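Local coordinates for glycosyl hydrolase, family 31/fibronectin type III domain protein (Clostridium perfringens, PDB 4LKS), which binds galactose through a calcium-containing, beta-sandwich carbohydrate-binding module of family 32, one module of a family 31 glycoside hydrolase, at residues Asp80-Gln85 / Arg126-Ile131; His91-Lys96 / Leu114-Ala119; Ile51-Tyr56 / Tyr156-Glu161. All coordinates share one frame; numbering follows the deposited sequence.

In the fold
Reading from the N terminus, residues 51-56 come first and wait about 100 residues for their partner 156-161, so interaction 3 closes the widest loop. Within that loop interaction 1 joins 80-85 to 126-131, and inside this again interaction 2 joins 91-96 to 114-119; the three are concentric and none cross. Interactions 1 and 3 belong to one four-stranded antiparallel sheet, in which strands 73-82 and 158-166 are neighbours, and both reach the galactose. Interaction 2 lies where the chain passes to the five-stranded sheet. Tyr81 OH ties all three together, bonding Ser158 O of interaction 3 and Val92 N of interaction 2.

Interaction 1: Asp80-Gln85 / Arg126-Ile131; sequences DYLPRQ and RGYNPI. With GAL (beta-D-galactopyranose), chain D.
Leu82 lays its CD1 methyl over the ring of Tyr128, 4.0 Å from the ring centroid and only 8° off the normal, a CH-pi contact at the edge of the beta-sandwich. With CG anti to the backbone N (chi1 -180°), the fork of Leu82 is carried to this ring, CD1 over its face and CD2 beside CE1 and the hydroxyl, which bonds Glu161. The backbones beneath form an antiparallel ladder: Tyr81 and Asn129 are a hydrogen-bonded pair, with Tyr81 N to Asn129 O at 2.9 Å and Asn129 N to Tyr81 O at 2.8 Å. In the adjoining non-hydrogen-bonded pair, Asp80 OD1 lies 3.3 Å from Pro130 CA and is also bonded to Gln78 NE2, while OD2 is bonded to Tyr165.

Beyond the strands the contact becomes polar. The bent Gln85 chain brings its NE2 to two carbonyls, Pro83 O and Arg126 O, both near the amide plane, which fixes the rotation of the amide. A water donates to Arg84 O and Arg126 O and accepts from Arg126 NE, bridging the two loops. Arg84, by contrast, has an extended chain from CG to NE that carries its guanidinium away to the sugar. There GAL O3 meets the guanidinium edge near its plane and accepts hydrogen bonds from both terminal nitrogens: Arg84 NH1 at 3.1 Å and Arg84 NH2 at 3.0 Å.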
loop_
_atom_site.group_PDB
_atom_site.type_symbol
_atom_site.label_atom_id
_atom_site.label_comp_id
_atom_site.label_asym_id
_atom_site.label_seq_id
_atom_site.Cartn_x
_atom_site.Cartn_y
_atom_site.Cartn_z
ATOM N N ASP A 80 1.619 -6.589 -3.414
ATOM C CA ASP A 80 0.243 -6.906 -3.024
ATOM C C ASP A 80 -0.234 -5.906 -1.994
ATOM O O ASP A 80 0.494 -5.565 -1.051
ATOM C CB ASP A 80 0.108 -8.300 -2.394
ATOM C CG ASP A 80 0.452 -9.433 -3.333
ATOM O OD1 ASP A 80 0.490 -9.253 -4.568
ATOM O OD2 ASP A 80 0.690 -10.541 -2.799
ATOM N N TYR A 81 -1.468 -5.452 -2.152
ATOM C CA TYR A 81 -2.107 -4.604 -1.161
ATOM C C TYR A 81 -3.096 -5.452 -0.357
ATOM O O TYR A 81 -3.988 -6.068 -0.933
ATOM C CB TYR A 81 -2.830 -3.443 -1.859
ATOM C CG TYR A 81 -3.755 -2.651 -0.957
ATOM C CD1 TYR A 81 -3.256 -1.667 -0.103
ATOM C CD2 TYR A 81 -5.123 -2.901 -0.941
ATOM C CE1 TYR A 81 -4.104 -0.935 0.726
ATOM C CE2 TYR A 81 -5.984 -2.171 -0.114
ATOM C CZ TYR A 81 -5.463 -1.198 0.715
ATOM O OH TYR A 81 -6.309 -0.488 1.529
ATOM N N LEU A 82 -2.932 -5.494 0.963
ATOM C CA LEU A 82 -3.872 -6.206 1.832
ATOM C C LEU A 82 -4.722 -5.189 2.569
ATOM O O LEU A 82 -4.207 -4.404 3.367
ATOM C CB LEU A 82 -3.138 -7.107 2.833
ATOM C CG LEU A 82 -4.052 -7.893 3.785
ATOM C CD1 LEU A 82 -4.855 -8.931 3.016
ATOM C CD2 LEU A 82 -3.240 -8.551 4.905
ATOM N N PRO A 83 -6.024 -5.160 2.271
ATOM C CA PRO A 83 -6.867 -4.208 2.997
ATOM C C PRO A 83 -7.091 -4.632 4.438
ATOM O O PRO A 83 -6.911 -5.801 4.806
ATOM C CB PRO A 83 -8.198 -4.236 2.228
ATOM C CG PRO A 83 -8.195 -5.528 1.493
ATOM C CD PRO A 83 -6.760 -5.898 1.233
ATOM N N ARG A 84 -7.458 -3.643 5.240
ATOM C CA ARG A 84 -7.902 -3.827 6.610
ATOM C C ARG A 84 -8.896 -4.979 6.704
ATOM O O ARG A 84 -9.835 -5.073 5.898
ATOM C CB ARG A 84 -8.551 -2.523 7.063
ATOM C CG ARG A 84 -8.972 -2.479 8.501
ATOM C CD ARG A 84 -9.519 -1.102 8.793
ATOM N NE ARG A 84 -9.716 -0.891 10.217
ATOM C CZ ARG A 84 -9.993 0.286 10.755
ATOM N NH1 ARG A 84 -10.122 1.359 9.981
ATOM N NH2 ARG A 84 -10.143 0.389 12.067
ATOM N N GLN A 85 -8.686 -5.863 7.676
ATOM C CA GLN A 85 -9.461 -7.104 7.754
ATOM C C GLN A 85 -10.768 -6.988 8.530
ATOM O O GLN A 85 -11.707 -7.742 8.272
ATOM C CB GLN A 85 -8.608 -8.230 8.349
ATOM C CG GLN A 85 -7.433 -8.624 7.474
ATOM C CD GLN A 85 -7.866 -9.257 6.169
ATOM O OE1 GLN A 85 -8.397 -10.368 6.155
ATOM N NE2 GLN A 85 -7.644 -8.554 5.061
ATOM N N ARG A 126 -11.072 -9.277 -0.352
ATOM C CA ARG A 126 -10.716 -8.883 1.010
ATOM C C ARG A 126 -9.344 -9.406 1.408
ATOM O O ARG A 126 -8.855 -9.114 2.509
ATOM C CB ARG A 126 -11.760 -9.368 2.029
ATOM C CG ARG A 126 -13.150 -8.754 1.876
ATOM C CD ARG A 126 -13.149 -7.244 2.080
ATOM N NE ARG A 126 -12.715 -6.832 3.418
ATOM C CZ ARG A 126 -13.539 -6.501 4.411
ATOM N NH1 ARG A 126 -14.854 -6.546 4.235
ATOM N NH2 ARG A 126 -13.049 -6.130 5.587
ATOM N N GLY A 127 -8.729 -10.184 0.526
ATOM C CA GLY A 127 -7.383 -10.681 0.765
ATOM C C GLY A 127 -6.336 -9.885 0.004
ATOM O O GLY A 127 -6.502 -8.689 -0.228
ATOM N N TYR A 128 -5.243 -10.540 -0.376
ATOM C CA TYR A 128 -4.156 -9.839 -1.059
ATOM C C TYR A 128 -4.554 -9.465 -2.477
ATOM O O TYR A 128 -4.924 -10.325 -3.277
ATOM C CB TYR A 128 -2.866 -10.682 -1.050
ATOM C CG TYR A 128 -2.343 -10.929 0.351
ATOM C CD1 TYR A 128 -1.543 -10.001 0.990
ATOM C CD2 TYR A 128 -2.674 -12.092 1.039
ATOM C CE1 TYR A 128 -1.073 -10.218 2.281
ATOM C CE2 TYR A 128 -2.210 -12.324 2.319
ATOM C CZ TYR A 128 -1.410 -11.387 2.935
ATOM O OH TYR A 128 -0.959 -11.616 4.217
ATOM N N ASN A 129 -4.481 -8.173 -2.777
ATOM C CA ASN A 129 -4.789 -7.651 -4.106
ATOM C C ASN A 129 -3.476 -7.404 -4.856
ATOM O O ASN A 129 -2.744 -6.474 -4.531
ATOM C CB ASN A 129 -5.547 -6.313 -3.988
ATOM C CG ASN A 129 -7.026 -6.473 -3.648
ATOM O OD1 ASN A 129 -7.899 -6.154 -4.476
ATOM N ND2 ASN A 129 -7.321 -6.932 -2.433
ATOM N N PRO A 130 -3.152 -8.242 -5.851
ATOM C CA PRO A 130 -1.881 -8.062 -6.556
ATOM C C PRO A 130 -1.891 -6.896 -7.536
ATOM O O PRO A 130 -2.892 -6.621 -8.201
ATOM C CB PRO A 130 -1.695 -9.385 -7.311
ATOM C CG PRO A 130 -3.075 -9.928 -7.451
ATOM C CD PRO A 130 -3.812 -9.508 -6.216
ATOM N N ILE A 131 -0.760 -6.214 -7.595
ATOM C CA ILE A 131 -0.520 -5.088 -8.497
ATOM C C ILE A 131 0.816 -5.327 -9.191
ATOM O O ILE A 131 1.867 -5.256 -8.551
ATOM C CB ILE A 131 -0.469 -3.754 -7.710
ATOM C CG1 ILE A 131 -1.808 -3.489 -7.003
ATOM C CG2 ILE A 131 -0.104 -2.597 -8.642
ATOM C CD1 ILE A 131 -1.760 -2.357 -6.001
HETATM C C1 GAL D . -13.452 4.296 13.065
HETATM C C2 GAL D . -12.229 3.377 12.873
HETATM C C3 GAL D . -10.969 4.202 12.662
HETATM C C4 GAL D . -11.173 5.143 11.463
HETATM C C5 GAL D . -12.386 6.012 11.724
HETATM C C6 GAL D . -12.760 6.916 10.549
HETATM O O1 GAL D . -14.634 3.546 13.139
HETATM O O2 GAL D . -11.999 2.528 14.003
HETATM O O3 GAL D . -9.861 3.353 12.372
HETATM O O4 GAL D . -11.407 4.378 10.282
HETATM O O5 GAL D . -13.560 5.197 11.962
HETATM O O6 GAL D . -13.863 7.756 10.870
HETATM O O HOH W 1 -10.183 -7.088 4.044
#

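Interaction 2: His91-Lys96 / Leu114-Ala119; sequences HVTEYK and LEVNEA
Leu114 packs against a corner of the beta-sandwich, where strand 92-93 leads into strand 95-100 of the five-stranded sheet. Its CB lies 3.9 Å from Val92 O, and CG is near two groups, 4.1 Å from Val92 O and 4.2 Å from Tyr95 CE2. A chi1 of -63° turns the isobutyl group in under the corner, where the methyls part: CD1 comes to 3.5 Å from Val92 O, whereas CD2 reaches Tyr95 CE2 at 4.1 Å, the leucine crossing the tyrosine at about a right angle. Val92 O is buried by this apolar cover and has no hydrogen-bonding partner in the model.

The backbone link is a single bond, Leu114 N to Thr93 O at 2.8 Å, with an N-H...O angle of 160°. Farther along, methyl meets methyl: Thr93 CG2 and Val116 CG2 are 3.7 Å apart.

A classic beta bulge sets two residues, Thr93 and Glu94, opposite Lys147 of strand 140-148. Through the Leu114-Thr93 bond and these side chains the contact joins the loop following strand 107-113 to the bend between strands 92-93 and 95-100, with Leu114 also touching Asn129 of strand 129-138 and Tyr95 packing on Ile131.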
loop_
_atom_site.group_PDB
_atom_site.type_symbol
_atom_site.label_atom_id
_atom_site.label_comp_id
_atom_site.label_asym_id
_atom_site.label_seq_id
_atom_site.Cartn_x
_atom_site.Cartn_y
_atom_site.Cartn_z
ATOM N N HIS A 91 -10.173 1.374 2.853
ATOM C CA HIS A 91 -9.902 0.492 1.707
ATOM C C HIS A 91 -9.546 1.308 0.470
ATOM O O HIS A 91 -10.321 2.168 0.040
ATOM C CB HIS A 91 -11.108 -0.392 1.394
ATOM C CG HIS A 91 -11.235 -1.590 2.282
ATOM N ND1 HIS A 91 -12.002 -2.681 1.938
ATOM C CD2 HIS A 91 -10.677 -1.881 3.480
ATOM C CE1 HIS A 91 -11.915 -3.596 2.887
ATOM N NE2 HIS A 91 -11.118 -3.135 3.835
ATOM N N VAL A 92 -8.378 1.052 -0.107
ATOM C CA VAL A 92 -7.907 1.838 -1.246
ATOM C C VAL A 92 -8.488 1.291 -2.548
ATOM O O VAL A 92 -8.390 0.091 -2.830
ATOM C CB VAL A 92 -6.371 1.832 -1.314
ATOM C CG1 VAL A 92 -5.896 2.519 -2.582
ATOM C CG2 VAL A 92 -5.786 2.513 -0.059
ATOM N N THR A 93 -9.106 2.163 -3.346
ATOM C CA THR A 93 -9.706 1.712 -4.607
ATOM C C THR A 93 -9.018 2.272 -5.855
ATOM O O THR A 93 -9.190 1.734 -6.947
ATOM C CB THR A 93 -11.231 2.003 -4.674
ATOM O OG1 THR A 93 -11.443 3.401 -4.907
ATOM C CG2 THR A 93 -11.915 1.595 -3.376
ATOM N N GLU A 94 -8.264 3.356 -5.698
ATOM C CA GLU A 94 -7.445 3.900 -6.780
ATOM C C GLU A 94 -6.104 4.302 -6.177
ATOM O O GLU A 94 -6.050 4.925 -5.105
ATOM C CB GLU A 94 -8.107 5.110 -7.475
ATOM C CG GLU A 94 -7.429 5.472 -8.807
ATOM C CD GLU A 94 -7.845 6.821 -9.387
ATOM O OE1 GLU A 94 -8.521 7.610 -8.702
ATOM O OE2 GLU A 94 -7.453 7.096 -10.542
ATOM N N TYR A 95 -5.016 3.935 -6.852
ATOM C CA TYR A 95 -3.673 4.128 -6.312
ATOM C C TYR A 95 -2.696 4.622 -7.380
ATOM O O TYR A 95 -2.957 4.544 -8.598
ATOM C CB TYR A 95 -3.143 2.809 -5.703
ATOM C CG TYR A 95 -3.042 1.733 -6.762
ATOM C CD1 TYR A 95 -1.920 1.648 -7.585
ATOM C CD2 TYR A 95 -4.083 0.847 -6.988
ATOM C CE1 TYR A 95 -1.838 0.706 -8.602
ATOM C CE2 TYR A 95 -4.008 -0.112 -8.007
ATOM C CZ TYR A 95 -2.876 -0.169 -8.804
ATOM O OH TYR A 95 -2.773 -1.090 -9.828
ATOM N N LYS A 96 -1.556 5.098 -6.898
ATOM C CA LYS A 96 -0.408 5.402 -7.737
ATOM C C LYS A 96 0.818 4.776 -7.087
ATOM O O LYS A 96 0.922 4.708 -5.848
ATOM C CB LYS A 96 -0.226 6.921 -7.901
ATOM C CG LYS A 96 1.008 7.311 -8.721
ATOM C CD LYS A 96 1.026 8.799 -9.047
ATOM C CE LYS A 96 1.270 9.647 -7.820
ATOM N NZ LYS A 96 1.421 11.086 -8.233
ATOM N N LEU A 114 -8.673 -0.888 -7.828
ATOM C CA LEU A 114 -8.977 -2.181 -7.234
ATOM C C LEU A 114 -10.490 -2.340 -7.176
ATOM O O LEU A 114 -11.216 -1.393 -6.877
ATOM C CB LEU A 114 -8.354 -2.310 -5.842
ATOM C CG LEU A 114 -6.821 -2.251 -5.790
ATOM C CD1 LEU A 114 -6.340 -2.357 -4.354
ATOM C CD2 LEU A 114 -6.182 -3.349 -6.648
ATOM N N GLU A 115 -10.953 -3.541 -7.492
ATOM C CA GLU A 115 -12.377 -3.818 -7.610
ATOM C C GLU A 115 -13.113 -3.686 -6.284
ATOM O O GLU A 115 -12.644 -4.156 -5.241
ATOM C CB GLU A 115 -12.560 -5.224 -8.164
ATOM C CG GLU A 115 -13.990 -5.626 -8.435
ATOM C CD GLU A 115 -14.073 -7.031 -9.000
ATOM O OE1 GLU A 115 -13.028 -7.538 -9.473
ATOM O OE2 GLU A 115 -15.171 -7.628 -8.964
ATOM N N VAL A 116 -14.285 -3.056 -6.337
ATOM C CA VAL A 116 -15.119 -2.861 -5.158
ATOM C C VAL A 116 -16.260 -3.883 -5.164
ATOM O O VAL A 116 -16.687 -4.333 -6.229
ATOM C CB VAL A 116 -15.659 -1.419 -5.115
ATOM C CG1 VAL A 116 -16.564 -1.204 -3.927
ATOM C CG2 VAL A 116 -14.506 -0.426 -5.057
ATOM N N ASN A 117 -16.725 -4.285 -3.983
ATOM C CA ASN A 117 -17.856 -5.204 -3.906
ATOM C C ASN A 117 -19.162 -4.603 -4.441
ATOM O O ASN A 117 -19.233 -3.415 -4.768
ATOM C CB ASN A 117 -18.039 -5.763 -2.486
ATOM C CG ASN A 117 -18.489 -4.709 -1.474
ATOM O OD1 ASN A 117 -18.778 -3.565 -1.818
ATOM N ND2 ASN A 117 -18.550 -5.109 -0.209
ATOM N N GLU A 118 -20.187 -5.444 -4.524
ATOM C CA GLU A 118 -21.469 -5.046 -5.090
ATOM C C GLU A 118 -22.079 -3.859 -4.360
ATOM O O GLU A 118 -22.536 -2.903 -4.982
ATOM C CB GLU A 118 -22.436 -6.225 -5.055
ATOM C CG GLU A 118 -23.842 -5.879 -5.511
ATOM C CD GLU A 118 -24.392 -6.898 -6.482
ATOM O OE1 GLU A 118 -23.695 -7.904 -6.737
ATOM O OE2 GLU A 118 -25.510 -6.692 -6.996
ATOM N N ALA A 119 -22.062 -3.921 -3.035
ATOM C CA ALA A 119 -22.678 -2.885 -2.217
ATOM C C ALA A 119 -21.871 -1.592 -2.227
ATOM O O ALA A 119 -22.350 -0.549 -1.776
ATOM C CB ALA A 119 -22.859 -3.382 -0.805
#

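Interaction 3: Ile51-Tyr56 / Tyr156-Glu161; sequences IWHSAY and YASAAE. With CA (calcium ion), chain C; GAL (beta-D-galactopyranose), chain D.
Ser54 and Ala157 bond twice in the firmly hydrogen-bonded part of this antiparallel edge of the beta-sandwich: Ser54 N gives to Ala157 O, and Ala157 N gives to Ser54 OG at 2.9 Å with an N-H...O angle of 169°. Next to them Trp52 and Ala159 form a hydrogen-bonded pair. Ala159 CB lies at the edge of the Trp52 ring, near its plane, and Ile51 CG2 meets Ala160 CB at 4.0 Å.

Backbone pairing holds that part in register; toward the sugar side chains take over. The His53 and Tyr156 rings, 30° apart in plane, barely overlap, though His53 CE1 approaches Tyr156 CD1 to 3.5 Å. Tyr56 CG sits between the backbone N and the carbonyl carbon (chi1 55°), which sets CB 3.4 Å from Tyr156 CD2 and swings the ring out under galactose C5, an aromatic platform of the kind common in carbohydrate-binding proteins. Tyr156 OH and CZ border C6. His53 ND1 donates to Ser54 O in its own ring plane, which fixes the imidazole's rotation and presents NE2 to the sugar.

At the other end, Ala160 O binds calcium, joined by Asn42, Asp45, Asp47 and Thr50. In the pocket, His53 NE2 meets galactose O4 at 2.7 Å.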
loop_
_atom_site.group_PDB
_atom_site.type_symbol
_atom_site.label_atom_id
_atom_site.label_comp_id
_atom_site.label_asym_id
_atom_site.label_seq_id
_atom_site.Cartn_x
_atom_site.Cartn_y
_atom_site.Cartn_z
ATOM N N ILE A 51 -2.596 -2.123 11.142
ATOM C CA ILE A 51 -2.756 -1.291 9.957
ATOM C C ILE A 51 -2.091 0.057 10.094
ATOM O O ILE A 51 -1.948 0.584 11.201
ATOM C CB ILE A 51 -4.237 -1.029 9.611
ATOM C CG1 ILE A 51 -4.925 -0.219 10.715
ATOM C CG2 ILE A 51 -4.976 -2.338 9.345
ATOM C CD1 ILE A 51 -6.339 0.203 10.362
ATOM N N TRP A 52 -1.660 0.601 8.963
ATOM C CA TRP A 52 -1.457 2.041 8.861
ATOM C C TRP A 52 -2.805 2.646 8.499
ATOM O O TRP A 52 -3.527 2.088 7.669
ATOM C CB TRP A 52 -0.432 2.375 7.772
ATOM C CG TRP A 52 -0.478 3.826 7.375
ATOM C CD1 TRP A 52 -0.264 4.902 8.187
ATOM C CD2 TRP A 52 -0.765 4.358 6.074
ATOM N NE1 TRP A 52 -0.403 6.070 7.479
ATOM C CE2 TRP A 52 -0.704 5.766 6.177
ATOM C CE3 TRP A 52 -1.062 3.783 4.831
ATOM C CZ2 TRP A 52 -0.933 6.612 5.082
ATOM C CZ3 TRP A 52 -1.284 4.630 3.736
ATOM C CH2 TRP A 52 -1.218 6.025 3.875
ATOM N N HIS A 53 -3.150 3.772 9.123
ATOM C CA HIS A 53 -4.376 4.496 8.802
ATOM C C HIS A 53 -4.037 5.976 8.817
ATOM O O HIS A 53 -3.389 6.457 9.748
ATOM C CB HIS A 53 -5.451 4.188 9.857
ATOM C CG HIS A 53 -6.850 4.551 9.455
ATOM N ND1 HIS A 53 -7.249 5.841 9.182
ATOM C CD2 HIS A 53 -7.965 3.784 9.341
ATOM C CE1 HIS A 53 -8.540 5.854 8.891
ATOM N NE2 HIS A 53 -8.997 4.618 8.989
ATOM N N SER A 54 -4.438 6.693 7.772
ATOM C CA SER A 54 -4.159 8.119 7.698
ATOM C C SER A 54 -5.148 8.876 8.592
ATOM O O SER A 54 -6.140 8.306 9.068
ATOM C CB SER A 54 -4.197 8.615 6.235
ATOM O OG SER A 54 -5.487 8.526 5.654
ATOM N N ALA A 55 -4.869 10.152 8.826
ATOM C CA ALA A 55 -5.705 10.962 9.719
ATOM C C ALA A 55 -7.118 11.121 9.168
ATOM O O ALA A 55 -7.325 11.139 7.954
ATOM C CB ALA A 55 -5.055 12.316 9.972
ATOM N N TYR A 56 -8.103 11.236 10.062
ATOM C CA TYR A 56 -9.497 11.251 9.631
ATOM C C TYR A 56 -10.333 12.332 10.307
ATOM O O TYR A 56 -11.548 12.187 10.462
ATOM C CB TYR A 56 -10.154 9.875 9.801
ATOM C CG TYR A 56 -10.084 9.270 11.187
ATOM C CD1 TYR A 56 -11.050 9.556 12.145
ATOM C CD2 TYR A 56 -9.077 8.379 11.520
ATOM C CE1 TYR A 56 -11.000 8.984 13.402
ATOM C CE2 TYR A 56 -9.015 7.806 12.766
ATOM C CZ TYR A 56 -9.973 8.113 13.708
ATOM O OH TYR A 56 -9.898 7.526 14.951
ATOM N N TYR A 156 -9.754 9.078 3.838
ATOM C CA TYR A 156 -8.639 8.452 4.549
ATOM C C TYR A 156 -8.317 7.091 3.945
ATOM O O TYR A 156 -9.172 6.455 3.318
ATOM C CB TYR A 156 -8.938 8.330 6.054
ATOM C CG TYR A 156 -10.361 7.910 6.368
ATOM C CD1 TYR A 156 -10.755 6.571 6.314
ATOM C CD2 TYR A 156 -11.317 8.855 6.724
ATOM C CE1 TYR A 156 -12.062 6.200 6.598
ATOM C CE2 TYR A 156 -12.616 8.486 7.008
ATOM C CZ TYR A 156 -12.983 7.167 6.950
ATOM O OH TYR A 156 -14.286 6.830 7.236
ATOM N N ALA A 157 -7.075 6.650 4.139
ATOM C CA ALA A 157 -6.615 5.376 3.597
ATOM C C ALA A 157 -6.096 4.499 4.724
ATOM O O ALA A 157 -5.613 4.994 5.744
ATOM C CB ALA A 157 -5.509 5.606 2.605
ATOM N N SER A 158 -6.171 3.190 4.521
ATOM C CA SER A 158 -5.540 2.256 5.442
ATOM C C SER A 158 -4.909 1.125 4.648
ATOM O O SER A 158 -5.208 0.940 3.472
ATOM C CB SER A 158 -6.540 1.710 6.463
ATOM O OG SER A 158 -7.620 1.041 5.835
ATOM N N ALA A 159 -4.019 0.390 5.296
ATOM C CA ALA A 159 -3.393 -0.764 4.671
ATOM C C ALA A 159 -2.951 -1.674 5.782
ATOM O O ALA A 159 -2.279 -1.221 6.708
ATOM C CB ALA A 159 -2.192 -0.338 3.852
ATOM N N ALA A 160 -3.314 -2.954 5.691
ATOM C CA ALA A 160 -2.822 -3.943 6.648
ATOM C C ALA A 160 -1.427 -4.436 6.265
ATOM O O ALA A 160 -0.575 -4.629 7.130
ATOM C CB ALA A 160 -3.784 -5.104 6.756
ATOM N N GLU A 161 -1.205 -4.670 4.968
ATOM C CA GLU A 161 0.115 -5.041 4.473
ATOM C C GLU A 161 0.339 -4.549 3.066
ATOM O O GLU A 161 -0.592 -4.462 2.254
ATOM C CB GLU A 161 0.293 -6.560 4.433
ATOM C CG GLU A 161 0.382 -7.270 5.767
ATOM C CD GLU A 161 0.892 -8.688 5.580
ATOM O OE1 GLU A 161 0.084 -9.643 5.670
ATOM O OE2 GLU A 161 2.105 -8.847 5.301
HETATM CA CA CA C . 0.221 -4.892 9.320
HETATM C C1 GAL D . -13.452 4.296 13.065
HETATM C C2 GAL D . -12.229 3.377 12.873
HETATM C C3 GAL D . -10.969 4.202 12.662
HETATM C C4 GAL D . -11.173 5.143 11.463
HETATM C C5 GAL D . -12.386 6.012 11.724
HETATM C C6 GAL D . -12.760 6.916 10.549
HETATM O O1 GAL D . -14.634 3.546 13.139
HETATM O O2 GAL D . -11.999 2.528 14.003
HETATM O O3 GAL D . -9.861 3.353 12.372
HETATM O O4 GAL D . -11.407 4.378 10.282
HETATM O O5 GAL D . -13.560 5.197 11.962
HETATM O O6 GAL D . -13.863 7.756 10.870
#